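Long-range contacts in nucleotidyl transferase AbiEii/AbiGii toxin family protein (PDB 6Y56), which is the nucleotidyltransferase toxin MenT4 of a Mycobacterium tuberculosis toxin-antitoxin system, which probably transfers nucleotides to tRNA acceptor stems and so inhibits growth: residues L24-L35 and F65-A73; V47-R58 and L158-E169. All coordinates share one frame; numbering follows the deposited sequence.

Contact 1: residues L24-L35 and F65-A73; sequences LDVAQDHLLYLL and FSTDLDFSA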
loop_
_atom_site.group_PDB
_atom_site.type_symbol
_atom_site.label_atom_id
_atom_site.label_comp_id
_atom_site.label_asym_id
_atom_site.label_seq_id
_atom_site.Cartn_x
_atom_site.Cartn_y
_atom_site.Cartn_z
ATOM N N LEU A 24 8.091 13.963 3.671
ATOM C CA LEU A 24 8.300 12.543 3.402
ATOM C C LEU A 24 7.726 12.148 2.051
ATOM O O LEU A 24 8.346 11.374 1.312
ATOM C CB LEU A 24 7.653 11.711 4.505
ATOM C CG LEU A 24 7.719 10.195 4.266
ATOM C CD1 LEU A 24 9.151 9.662 4.210
ATOM C CD2 LEU A 24 6.921 9.510 5.358
ATOM N N ASP A 25 6.550 12.674 1.706
ATOM C CA ASP A 25 5.954 12.410 0.399
ATOM C C ASP A 25 6.923 12.791 -0.718
ATOM O O ASP A 25 7.143 12.021 -1.669
ATOM C CB ASP A 25 4.634 13.192 0.278
ATOM C CG ASP A 25 3.891 12.909 -1.017
ATOM O OD1 ASP A 25 3.413 11.772 -1.189
ATOM O OD2 ASP A 25 3.775 13.819 -1.874
ATOM N N VAL A 26 7.537 13.970 -0.600
ATOM C CA VAL A 26 8.508 14.408 -1.594
ATOM C C VAL A 26 9.726 13.492 -1.589
ATOM O O VAL A 26 10.235 13.105 -2.653
ATOM C CB VAL A 26 8.902 15.876 -1.333
ATOM C CG1 VAL A 26 10.057 16.289 -2.220
ATOM C CG2 VAL A 26 7.718 16.792 -1.549
ATOM N N ALA A 27 10.224 13.142 -0.395
ATOM C CA ALA A 27 11.390 12.263 -0.296
ATOM C C ALA A 27 11.118 10.916 -0.950
ATOM O O ALA A 27 11.984 10.376 -1.651
ATOM C CB ALA A 27 11.784 12.088 1.171
ATOM N N GLN A 28 9.916 10.366 -0.747
ATOM C CA GLN A 28 9.557 9.108 -1.399
ATOM C C GLN A 28 9.647 9.208 -2.916
ATOM O O GLN A 28 10.085 8.258 -3.581
ATOM C CB GLN A 28 8.133 8.711 -1.029
ATOM C CG GLN A 28 7.924 8.321 0.402
ATOM C CD GLN A 28 6.462 8.211 0.728
ATOM O OE1 GLN A 28 5.629 8.882 0.111
ATOM N NE2 GLN A 28 6.133 7.374 1.699
ATOM N N ASP A 29 9.193 10.328 -3.497
ATOM C CA ASP A 29 9.293 10.480 -4.950
ATOM C C ASP A 29 10.742 10.422 -5.398
ATOM O O ASP A 29 11.061 9.852 -6.449
ATOM C CB ASP A 29 8.709 11.817 -5.411
ATOM C CG ASP A 29 7.230 11.936 -5.157
ATOM O OD1 ASP A 29 6.556 10.904 -4.927
ATOM O OD2 ASP A 29 6.741 13.075 -5.194
ATOM N N HIS A 30 11.627 11.029 -4.611
ATOM C CA HIS A 30 13.049 11.024 -4.926
ATOM C C HIS A 30 13.626 9.619 -4.812
ATOM O O HIS A 30 14.435 9.210 -5.653
ATOM C CB HIS A 30 13.788 12.010 -4.013
ATOM C CG HIS A 30 13.602 13.446 -4.400
ATOM N ND1 HIS A 30 12.382 14.083 -4.342
ATOM C CD2 HIS A 30 14.485 14.366 -4.861
ATOM C CE1 HIS A 30 12.517 15.333 -4.755
ATOM N NE2 HIS A 30 13.784 15.528 -5.078
ATOM N N LEU A 31 13.215 8.863 -3.788
ATOM C CA LEU A 31 13.696 7.494 -3.622
ATOM C C LEU A 31 13.213 6.610 -4.762
ATOM O O LEU A 31 13.981 5.808 -5.308
ATOM C CB LEU A 31 13.224 6.945 -2.273
ATOM C CG LEU A 31 13.644 5.531 -1.837
ATOM C CD1 LEU A 31 13.512 5.375 -0.343
ATOM C CD2 LEU A 31 12.792 4.436 -2.493
ATOM N N LEU A 32 11.942 6.754 -5.142
ATOM C CA LEU A 32 11.402 5.959 -6.239
ATOM C C LEU A 32 12.092 6.301 -7.553
ATOM O O LEU A 32 12.357 5.410 -8.370
ATOM C CB LEU A 32 9.885 6.146 -6.311
ATOM C CG LEU A 32 9.112 5.503 -5.149
ATOM C CD1 LEU A 32 7.692 6.071 -5.058
ATOM C CD2 LEU A 32 9.072 3.995 -5.302
ATOM N N TYR A 33 12.438 7.573 -7.752
ATOM C CA TYR A 33 13.228 7.943 -8.924
ATOM C C TYR A 33 14.573 7.224 -8.917
ATOM O O TYR A 33 14.990 6.642 -9.924
ATOM C CB TYR A 33 13.435 9.459 -8.949
ATOM C CG TYR A 33 14.359 9.918 -10.066
ATOM C CD1 TYR A 33 13.956 9.849 -11.392
ATOM C CD2 TYR A 33 15.633 10.402 -9.796
ATOM C CE1 TYR A 33 14.785 10.255 -12.422
ATOM C CE2 TYR A 33 16.469 10.816 -10.832
ATOM C CZ TYR A 33 16.034 10.730 -12.132
ATOM O OH TYR A 33 16.854 11.138 -13.160
ATOM N N LEU A 34 15.271 7.247 -7.786
ATOM C CA LEU A 34 16.546 6.541 -7.696
ATOM C C LEU A 34 16.394 5.065 -8.048
ATOM O O LEU A 34 17.156 4.525 -8.857
ATOM C CB LEU A 34 17.097 6.694 -6.282
ATOM C CG LEU A 34 18.291 5.790 -5.984
ATOM C CD1 LEU A 34 19.531 6.312 -6.692
ATOM C CD2 LEU A 34 18.495 5.654 -4.481
ATOM N N LEU A 35 15.404 4.396 -7.458
ATOM C CA LEU A 35 15.199 2.982 -7.752
ATOM C C LEU A 35 14.931 2.768 -9.233
ATOM O O LEU A 35 15.439 1.813 -9.833
ATOM C CB LEU A 35 14.027 2.435 -6.939
ATOM C CG LEU A 35 14.227 2.366 -5.423
ATOM C CD1 LEU A 35 13.044 1.659 -4.785
ATOM C CD2 LEU A 35 15.520 1.655 -5.042
ATOM N N PHE A 65 -1.679 11.543 2.351
ATOM C CA PHE A 65 -0.285 11.149 2.430
ATOM C C PHE A 65 -0.200 9.723 2.967
ATOM O O PHE A 65 -1.086 9.244 3.686
ATOM C CB PHE A 65 0.469 12.097 3.363
ATOM C CG PHE A 65 0.655 13.491 2.811
ATOM C CD1 PHE A 65 1.237 13.680 1.570
ATOM C CD2 PHE A 65 0.261 14.611 3.549
ATOM C CE1 PHE A 65 1.432 14.957 1.056
ATOM C CE2 PHE A 65 0.463 15.899 3.032
ATOM C CZ PHE A 65 1.041 16.063 1.793
ATOM N N SER A 66 0.874 9.029 2.607
ATOM C CA SER A 66 1.060 7.639 3.002
ATOM C C SER A 66 2.541 7.426 3.275
ATOM O O SER A 66 3.383 7.810 2.454
ATOM C CB SER A 66 0.565 6.728 1.875
ATOM O OG SER A 66 0.506 5.373 2.267
ATOM N N THR A 67 2.857 6.823 4.421
ATOM C CA THR A 67 4.207 6.882 4.972
ATOM C C THR A 67 5.020 5.628 4.720
ATOM O O THR A 67 6.202 5.587 5.095
ATOM C CB THR A 67 4.160 7.096 6.486
ATOM O OG1 THR A 67 3.587 5.935 7.106
ATOM C CG2 THR A 67 3.340 8.329 6.834
ATOM N N ASP A 68 4.422 4.595 4.157
ATOM C CA ASP A 68 5.153 3.370 3.914
ATOM C C ASP A 68 5.438 3.210 2.430
ATOM O O ASP A 68 4.820 3.841 1.571
ATOM C CB ASP A 68 4.449 2.139 4.506
ATOM C CG ASP A 68 2.969 2.035 4.139
ATOM O OD1 ASP A 68 2.376 2.991 3.582
ATOM O OD2 ASP A 68 2.385 0.962 4.432
ATOM N N LEU A 69 6.446 2.425 2.133
ATOM C CA LEU A 69 6.701 1.984 0.777
ATOM C C LEU A 69 6.615 0.472 0.797
ATOM O O LEU A 69 7.332 -0.177 1.563
ATOM C CB LEU A 69 8.078 2.449 0.315
ATOM C CG LEU A 69 8.174 3.953 0.029
ATOM C CD1 LEU A 69 9.605 4.339 -0.281
ATOM C CD2 LEU A 69 7.261 4.369 -1.125
ATOM N N ASP A 70 5.702 -0.084 0.012
ATOM C CA ASP A 70 5.473 -1.518 -0.022
ATOM C C ASP A 70 5.755 -2.011 -1.428
ATOM O O ASP A 70 5.330 -1.391 -2.407
ATOM C CB ASP A 70 4.015 -1.842 0.285
ATOM C CG ASP A 70 3.619 -1.499 1.707
ATOM O OD1 ASP A 70 4.404 -1.781 2.633
ATOM O OD2 ASP A 70 2.501 -0.970 1.905
ATOM N N PHE A 71 6.461 -3.130 -1.524
ATOM C CA PHE A 71 6.762 -3.749 -2.797
ATOM C C PHE A 71 6.468 -5.231 -2.702
ATOM O O PHE A 71 6.575 -5.837 -1.629
ATOM C CB PHE A 71 8.236 -3.591 -3.185
ATOM C CG PHE A 71 8.689 -2.174 -3.259
ATOM C CD1 PHE A 71 8.524 -1.443 -4.422
ATOM C CD2 PHE A 71 9.279 -1.559 -2.163
ATOM C CE1 PHE A 71 8.936 -0.117 -4.501
ATOM C CE2 PHE A 71 9.694 -0.234 -2.233
ATOM C CZ PHE A 71 9.515 0.493 -3.394
ATOM N N SER A 72 6.110 -5.817 -3.840
ATOM C CA SER A 72 6.141 -7.262 -3.983
ATOM C C SER A 72 7.498 -7.613 -4.570
ATOM O O SER A 72 7.876 -7.084 -5.625
ATOM C CB SER A 72 5.028 -7.747 -4.905
ATOM O OG SER A 72 5.194 -9.128 -5.186
ATOM N N ALA A 73 8.239 -8.472 -3.877
ATOM C CA ALA A 73 9.576 -8.872 -4.317
ATOM C C ALA A 73 9.818 -10.286 -3.840
ATOM O O ALA A 73 10.346 -10.511 -2.745
ATOM C CB ALA A 73 10.649 -7.932 -3.764
HETATM O O HOH W 1 2.979 10.157 0.935
HETATM O O HOH W 2 8.158 5.504 3.334
#
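Helix 24-35 lies over strand 68-72 with their N-to-C axes 31° apart and closing to 10.5 Å, so that Leu24 faces Thr67 and Gln28 faces Leu69. The polar grip comes from Gln28. With CG beside its backbone N (chi1 -68°) and the chain extended beyond, the amide is carried down to the loop leading into the strand, where NE2 donates to Ser66 O over 2.9 Å at an N-H...O angle of 157°. The bond lies nearly in the amide plane and uses a carbonyl lone pair. The same nitrogen donates to a water, 3.2 Å from NE2, which in turn donates a hydrogen bond to Thr67 O; two successive carbonyls of the buried loop are thereby tied to one side chain. A second water accepts from Ser66 N and sits beside Asp25 OD1. The Asp25 carboxylate is also engaged by His11, Arg55 and Lys56, while its CB packs obliquely against the Phe65 ring, 3.7 Å from CD1. In the nucleotidyltransferase fold to which this family belongs, a central mixed sheet is flanked by helices; here helix 19-38 packs across a face of the sheet, touching strand 94-100 and lying over strand 68-72, whose Asp68-Leu69-Asp70 sequence resembles the paired-aspartate signature of these enzymes. Leu69, between those aspartates, points instead into the helix interface. Its CD1 meets Leu31 tip to tip, 3.9 Å from Leu31 CD2. The Phe71 ring receives Leu32 CD2 at its edge, and Leu35, coming from the direction opposite to Phe71, brings CD1 to 4.0 Å from Phe71 CZ. Leu24 crosses Thr67 at about a right angle, its CD2 3.8 Å from Thr67 CB; the hydroxyl of that threonine bonds to Arg181.

Contact 2: residues V47-R58 and L158-E169; sequences VFKGGTSLRKCR and LPVVAEAEACAE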
loop_
_atom_site.group_PDB
_atom_site.type_symbol
_atom_site.label_atom_id
_atom_site.label_comp_id
_atom_site.label_asym_id
_atom_site.label_seq_id
_atom_site.Cartn_x
_atom_site.Cartn_y
_atom_site.Cartn_z
ATOM N N VAL A 47 7.383 -5.043 -7.798
ATOM C CA VAL A 47 6.176 -4.304 -8.150
ATOM C C VAL A 47 5.825 -3.394 -6.979
ATOM O O VAL A 47 5.816 -3.839 -5.828
ATOM C CB VAL A 47 5.004 -5.254 -8.484
ATOM C CG1 VAL A 47 3.743 -4.464 -8.772
ATOM C CG2 VAL A 47 5.355 -6.103 -9.697
ATOM N N PHE A 48 5.534 -2.126 -7.272
ATOM C CA PHE A 48 5.133 -1.147 -6.266
ATOM C C PHE A 48 3.667 -1.379 -5.908
ATOM O O PHE A 48 2.817 -1.513 -6.792
ATOM C CB PHE A 48 5.344 0.226 -6.913
ATOM C CG PHE A 48 5.147 1.417 -6.007
ATOM C CD1 PHE A 48 5.372 1.363 -4.638
ATOM C CD2 PHE A 48 4.771 2.633 -6.575
ATOM C CE1 PHE A 48 5.197 2.493 -3.837
ATOM C CE2 PHE A 48 4.607 3.758 -5.787
ATOM C CZ PHE A 48 4.820 3.688 -4.425
ATOM N N LYS A 49 3.353 -1.432 -4.617
ATOM C CA LYS A 49 1.978 -1.753 -4.208
ATOM C C LYS A 49 1.593 -0.955 -2.963
ATOM O O LYS A 49 2.253 0.011 -2.586
ATOM C CB LYS A 49 1.793 -3.266 -4.025
ATOM C CG LYS A 49 2.584 -3.869 -2.879
ATOM C CD LYS A 49 2.324 -5.377 -2.818
ATOM C CE LYS A 49 2.910 -5.999 -1.577
ATOM N NZ LYS A 49 1.818 -6.218 -0.601
ATOM N N GLY A 50 0.466 -1.333 -2.360
ATOM C CA GLY A 50 0.036 -0.734 -1.115
ATOM C C GLY A 50 -0.544 0.660 -1.265
ATOM O O GLY A 50 -0.681 1.222 -2.353
ATOM N N GLY A 51 -0.870 1.236 -0.107
ATOM C CA GLY A 51 -1.517 2.539 -0.078
ATOM C C GLY A 51 -0.685 3.646 -0.689
ATOM O O GLY A 51 -1.232 4.608 -1.220
ATOM N N THR A 52 0.639 3.538 -0.633
ATOM C CA THR A 52 1.437 4.600 -1.223
ATOM C C THR A 52 1.456 4.522 -2.742
ATOM O O THR A 52 1.525 5.564 -3.400
ATOM C CB THR A 52 2.834 4.623 -0.613
ATOM O OG1 THR A 52 2.680 4.645 0.812
ATOM C CG2 THR A 52 3.626 5.867 -1.056
ATOM N N SER A 53 1.351 3.318 -3.317
ATOM C CA SER A 53 1.187 3.247 -4.763
ATOM C C SER A 53 -0.137 3.870 -5.177
ATOM O O SER A 53 -0.223 4.528 -6.221
ATOM C CB SER A 53 1.334 1.811 -5.273
ATOM O OG SER A 53 0.202 1.007 -4.984
ATOM N N LEU A 54 -1.167 3.716 -4.342
ATOM C CA LEU A 54 -2.447 4.355 -4.614
ATOM C C LEU A 54 -2.302 5.870 -4.612
ATOM O O LEU A 54 -2.801 6.550 -5.521
ATOM C CB LEU A 54 -3.473 3.887 -3.581
ATOM C CG LEU A 54 -4.928 4.324 -3.644
ATOM C CD1 LEU A 54 -5.623 3.701 -4.846
ATOM C CD2 LEU A 54 -5.626 3.944 -2.332
ATOM N N ARG A 55 -1.578 6.410 -3.630
ATOM C CA ARG A 55 -1.305 7.843 -3.581
ATOM C C ARG A 55 -0.519 8.303 -4.804
ATOM O O ARG A 55 -0.899 9.271 -5.471
ATOM C CB ARG A 55 -0.530 8.176 -2.308
ATOM C CG ARG A 55 0.214 9.493 -2.387
ATOM C CD ARG A 55 -0.704 10.702 -2.376
ATOM N NE ARG A 55 0.107 11.910 -2.493
ATOM C CZ ARG A 55 -0.226 13.110 -2.026
ATOM N NH1 ARG A 55 -1.395 13.309 -1.422
ATOM N NH2 ARG A 55 0.622 14.122 -2.180
ATOM N N LYS A 56 0.588 7.630 -5.114
ATOM C CA LYS A 56 1.499 8.169 -6.128
ATOM C C LYS A 56 0.909 8.075 -7.526
ATOM O O LYS A 56 1.114 8.978 -8.350
ATOM C CB LYS A 56 2.832 7.415 -6.132
ATOM C CG LYS A 56 3.596 7.445 -4.827
ATOM C CD LYS A 56 3.874 8.861 -4.369
ATOM C CE LYS A 56 4.768 8.860 -3.132
ATOM N NZ LYS A 56 5.132 10.245 -2.704
ATOM N N CYS A 57 0.214 6.984 -7.828
ATOM C CA CYS A 57 -0.048 6.618 -9.206
ATOM C C CYS A 57 -1.527 6.561 -9.549
ATOM O O CYS A 57 -1.862 6.398 -10.728
ATOM C CB CYS A 57 0.610 5.260 -9.501
ATOM S SG CYS A 57 2.430 5.358 -9.490
ATOM N N ARG A 58 -2.417 6.703 -8.571
ATOM C CA ARG A 58 -3.840 6.702 -8.873
ATOM C C ARG A 58 -4.574 7.911 -8.317
ATOM O O ARG A 58 -5.426 8.470 -9.014
ATOM C CB ARG A 58 -4.470 5.411 -8.352
ATOM C CG ARG A 58 -3.877 4.160 -9.008
ATOM C CD ARG A 58 -4.744 2.945 -8.787
ATOM N NE ARG A 58 -4.078 1.710 -9.187
ATOM C CZ ARG A 58 -4.039 1.220 -10.418
ATOM N NH1 ARG A 58 -4.633 1.872 -11.420
ATOM N NH2 ARG A 58 -3.397 0.069 -10.643
ATOM N N LEU A 158 6.220 3.276 -13.272
ATOM C CA LEU A 158 6.545 2.117 -12.451
ATOM C C LEU A 158 5.449 1.071 -12.587
ATOM O O LEU A 158 4.269 1.422 -12.678
ATOM C CB LEU A 158 6.635 2.520 -10.970
ATOM C CG LEU A 158 7.801 3.436 -10.595
ATOM C CD1 LEU A 158 7.664 3.818 -9.136
ATOM C CD2 LEU A 158 9.115 2.735 -10.849
ATOM N N PRO A 159 5.802 -0.212 -12.581
ATOM C CA PRO A 159 4.780 -1.261 -12.473
ATOM C C PRO A 159 4.154 -1.225 -11.091
ATOM O O PRO A 159 4.844 -1.286 -10.072
ATOM C CB PRO A 159 5.558 -2.560 -12.702
ATOM C CG PRO A 159 6.955 -2.215 -12.497
ATOM C CD PRO A 159 7.159 -0.750 -12.717
ATOM N N VAL A 160 2.834 -1.135 -11.073
ATOM C CA VAL A 160 2.048 -1.001 -9.854
ATOM C C VAL A 160 1.049 -2.150 -9.790
ATOM O O VAL A 160 0.568 -2.641 -10.817
ATOM C CB VAL A 160 1.343 0.379 -9.837
ATOM C CG1 VAL A 160 0.296 0.495 -8.718
ATOM C CG2 VAL A 160 2.377 1.507 -9.717
ATOM N N VAL A 161 0.720 -2.572 -8.563
ATOM C CA VAL A 161 -0.286 -3.609 -8.365
ATOM C C VAL A 161 -1.581 -3.242 -9.083
ATOM O O VAL A 161 -2.027 -2.089 -9.072
ATOM C CB VAL A 161 -0.489 -3.809 -6.848
ATOM C CG1 VAL A 161 -1.009 -2.527 -6.172
ATOM C CG2 VAL A 161 -1.425 -4.979 -6.555
ATOM N N ALA A 162 -2.197 -4.244 -9.707
ATOM C CA ALA A 162 -3.482 -4.018 -10.347
ATOM C C ALA A 162 -4.489 -3.548 -9.313
ATOM O O ALA A 162 -4.451 -3.956 -8.145
ATOM C CB ALA A 162 -3.984 -5.312 -10.982
ATOM N N GLU A 163 -5.407 -2.683 -9.748
ATOM C CA GLU A 163 -6.331 -2.061 -8.812
ATOM C C GLU A 163 -7.219 -3.085 -8.103
ATOM O O GLU A 163 -7.484 -2.945 -6.908
ATOM C CB GLU A 163 -7.163 -0.990 -9.512
ATOM C CG GLU A 163 -7.981 -0.201 -8.528
ATOM C CD GLU A 163 -8.605 1.040 -9.118
ATOM O OE1 GLU A 163 -8.102 1.536 -10.151
ATOM O OE2 GLU A 163 -9.590 1.526 -8.521
ATOM N N ALA A 164 -7.689 -4.112 -8.815
ATOM C CA ALA A 164 -8.511 -5.136 -8.168
ATOM C C ALA A 164 -7.721 -5.865 -7.092
ATOM O O ALA A 164 -8.268 -6.227 -6.041
ATOM C CB ALA A 164 -9.007 -6.143 -9.200
ATOM N N GLU A 165 -6.431 -6.111 -7.348
ATOM C CA GLU A 165 -5.593 -6.790 -6.370
ATOM C C GLU A 165 -5.271 -5.883 -5.186
ATOM O O GLU A 165 -5.211 -6.348 -4.047
ATOM C CB GLU A 165 -4.329 -7.325 -7.042
ATOM C CG GLU A 165 -3.478 -8.179 -6.126
ATOM C CD GLU A 165 -2.581 -9.135 -6.873
ATOM O OE1 GLU A 165 -2.349 -8.936 -8.089
ATOM O OE2 GLU A 165 -2.094 -10.092 -6.242
ATOM N N ALA A 166 -5.051 -4.590 -5.432
ATOM C CA ALA A 166 -4.822 -3.669 -4.322
ATOM C C ALA A 166 -6.029 -3.627 -3.394
ATOM O O ALA A 166 -5.884 -3.624 -2.162
ATOM C CB ALA A 166 -4.528 -2.267 -4.864
ATOM N N CYS A 167 -7.233 -3.621 -3.971
ATOM C CA CYS A 167 -8.437 -3.614 -3.155
ATOM C C CYS A 167 -8.560 -4.917 -2.367
ATOM O O CYS A 167 -8.836 -4.897 -1.159
ATOM C CB CYS A 167 -9.646 -3.378 -4.055
ATOM S SG CYS A 167 -11.177 -3.107 -3.159
ATOM N N ALA A 168 -8.290 -6.057 -3.015
ATOM C CA ALA A 168 -8.347 -7.342 -2.318
ATOM C C ALA A 168 -7.336 -7.403 -1.176
ATOM O O ALA A 168 -7.641 -7.929 -0.099
ATOM C CB ALA A 168 -8.127 -8.489 -3.307
ATOM N N GLU A 169 -6.125 -6.865 -1.384
ATOM C CA GLU A 169 -5.136 -6.849 -0.312
ATOM C C GLU A 169 -5.590 -5.971 0.848
ATOM O O GLU A 169 -5.395 -6.323 2.020
ATOM C CB GLU A 169 -3.781 -6.382 -0.847
ATOM C CG GLU A 169 -3.103 -7.417 -1.727
ATOM C CD GLU A 169 -1.596 -7.279 -1.783
ATOM O OE1 GLU A 169 -1.055 -6.242 -1.341
ATOM O OE2 GLU A 169 -0.953 -8.215 -2.289
HETATM O O HOH W 3 1.377 -9.170 -1.406
HETATM O O HOH W 4 -1.295 -3.663 -2.585
HETATM O O HOH W 5 -3.438 -0.138 -7.767
#
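Phe48 and Val160 form a single parallel bridge: Phe48 N donates to Pro159 O at 3.0 Å, and Val161 N returns a bond to Phe48 O at 2.9 Å. The Phe48 and Val160 side chains lie side by side, pointing the same way. The phenyl ring has Ser53 CB over the centre of one face and Lys56 CG at its edge, while its CD2 comes within 4.0 Å of Leu158 CD1. Cys57 SG approaches Val160 from the helix, touching CG2.

Lys49 leaves the backbone with CG between N and the carbonyl carbon (chi1 66°), its CB packed 3.6 Å from Val161 CG1. The chain then runs straight until it bends at chi4 (102°), which brings NZ onto the syn side of Glu169 OE1 in a 3.0 Å salt bridge. One water joins NZ to Glu169 OE2 and another joins Gly50 N to OE1, so the carboxylate is held through both oxygens; Lys206 binds it as well.

Near the C-terminal end of helix 50-59, Arg58 reaches back with its chain extended from CG to NE. NH2 donates to Val161 O over 3.0 Å, the oxygen lying in the guanidinium plane. Glu163 CB sits 3.9 Å above that plane, over its centre, so hydrocarbon packs on a face while the edge does the bonding. The Glu163 carboxylate is turned 45° from the guanidinium and makes only a long ionic contact with it; its stronger partner is Arg192, and that of Arg58 is Glu138.

Ser53 OG donates to Gly50 O. Joined to strand 158-160 by the Phe48-Val160 bridge and to helix 163-169 by Lys49-Glu169, strand 47-49, the Gly50-Gly51 pair and this helix are consistent with the glycine-containing strand-helix signature of nucleotidyltransferases.

How the contacts relate
The centres of contacts 1 and 2 are about 12 Å apart, and the two share a sheet: strands 47-49 and 68-72 are antiparallel neighbours in it, with backbone bonds between Lys49 and Asp70 and between Val47 and Ser72. Helix 50-59 connects them further. Thr52 OG1 probably hydrogen-bonds Ser66 OG at 2.7 Å, and Lys56 and Arg55 send their charged ends to the acidic residues of helix 19-38. The Gly50-Gly51 pair of contact 2 and the Asp68-Leu69-Asp70 sequence of contact 1 are thus held side by side, consistent with the active-site arrangement of related nucleotidyltransferases. Contact 2 then carries the link onward to helix 163-174.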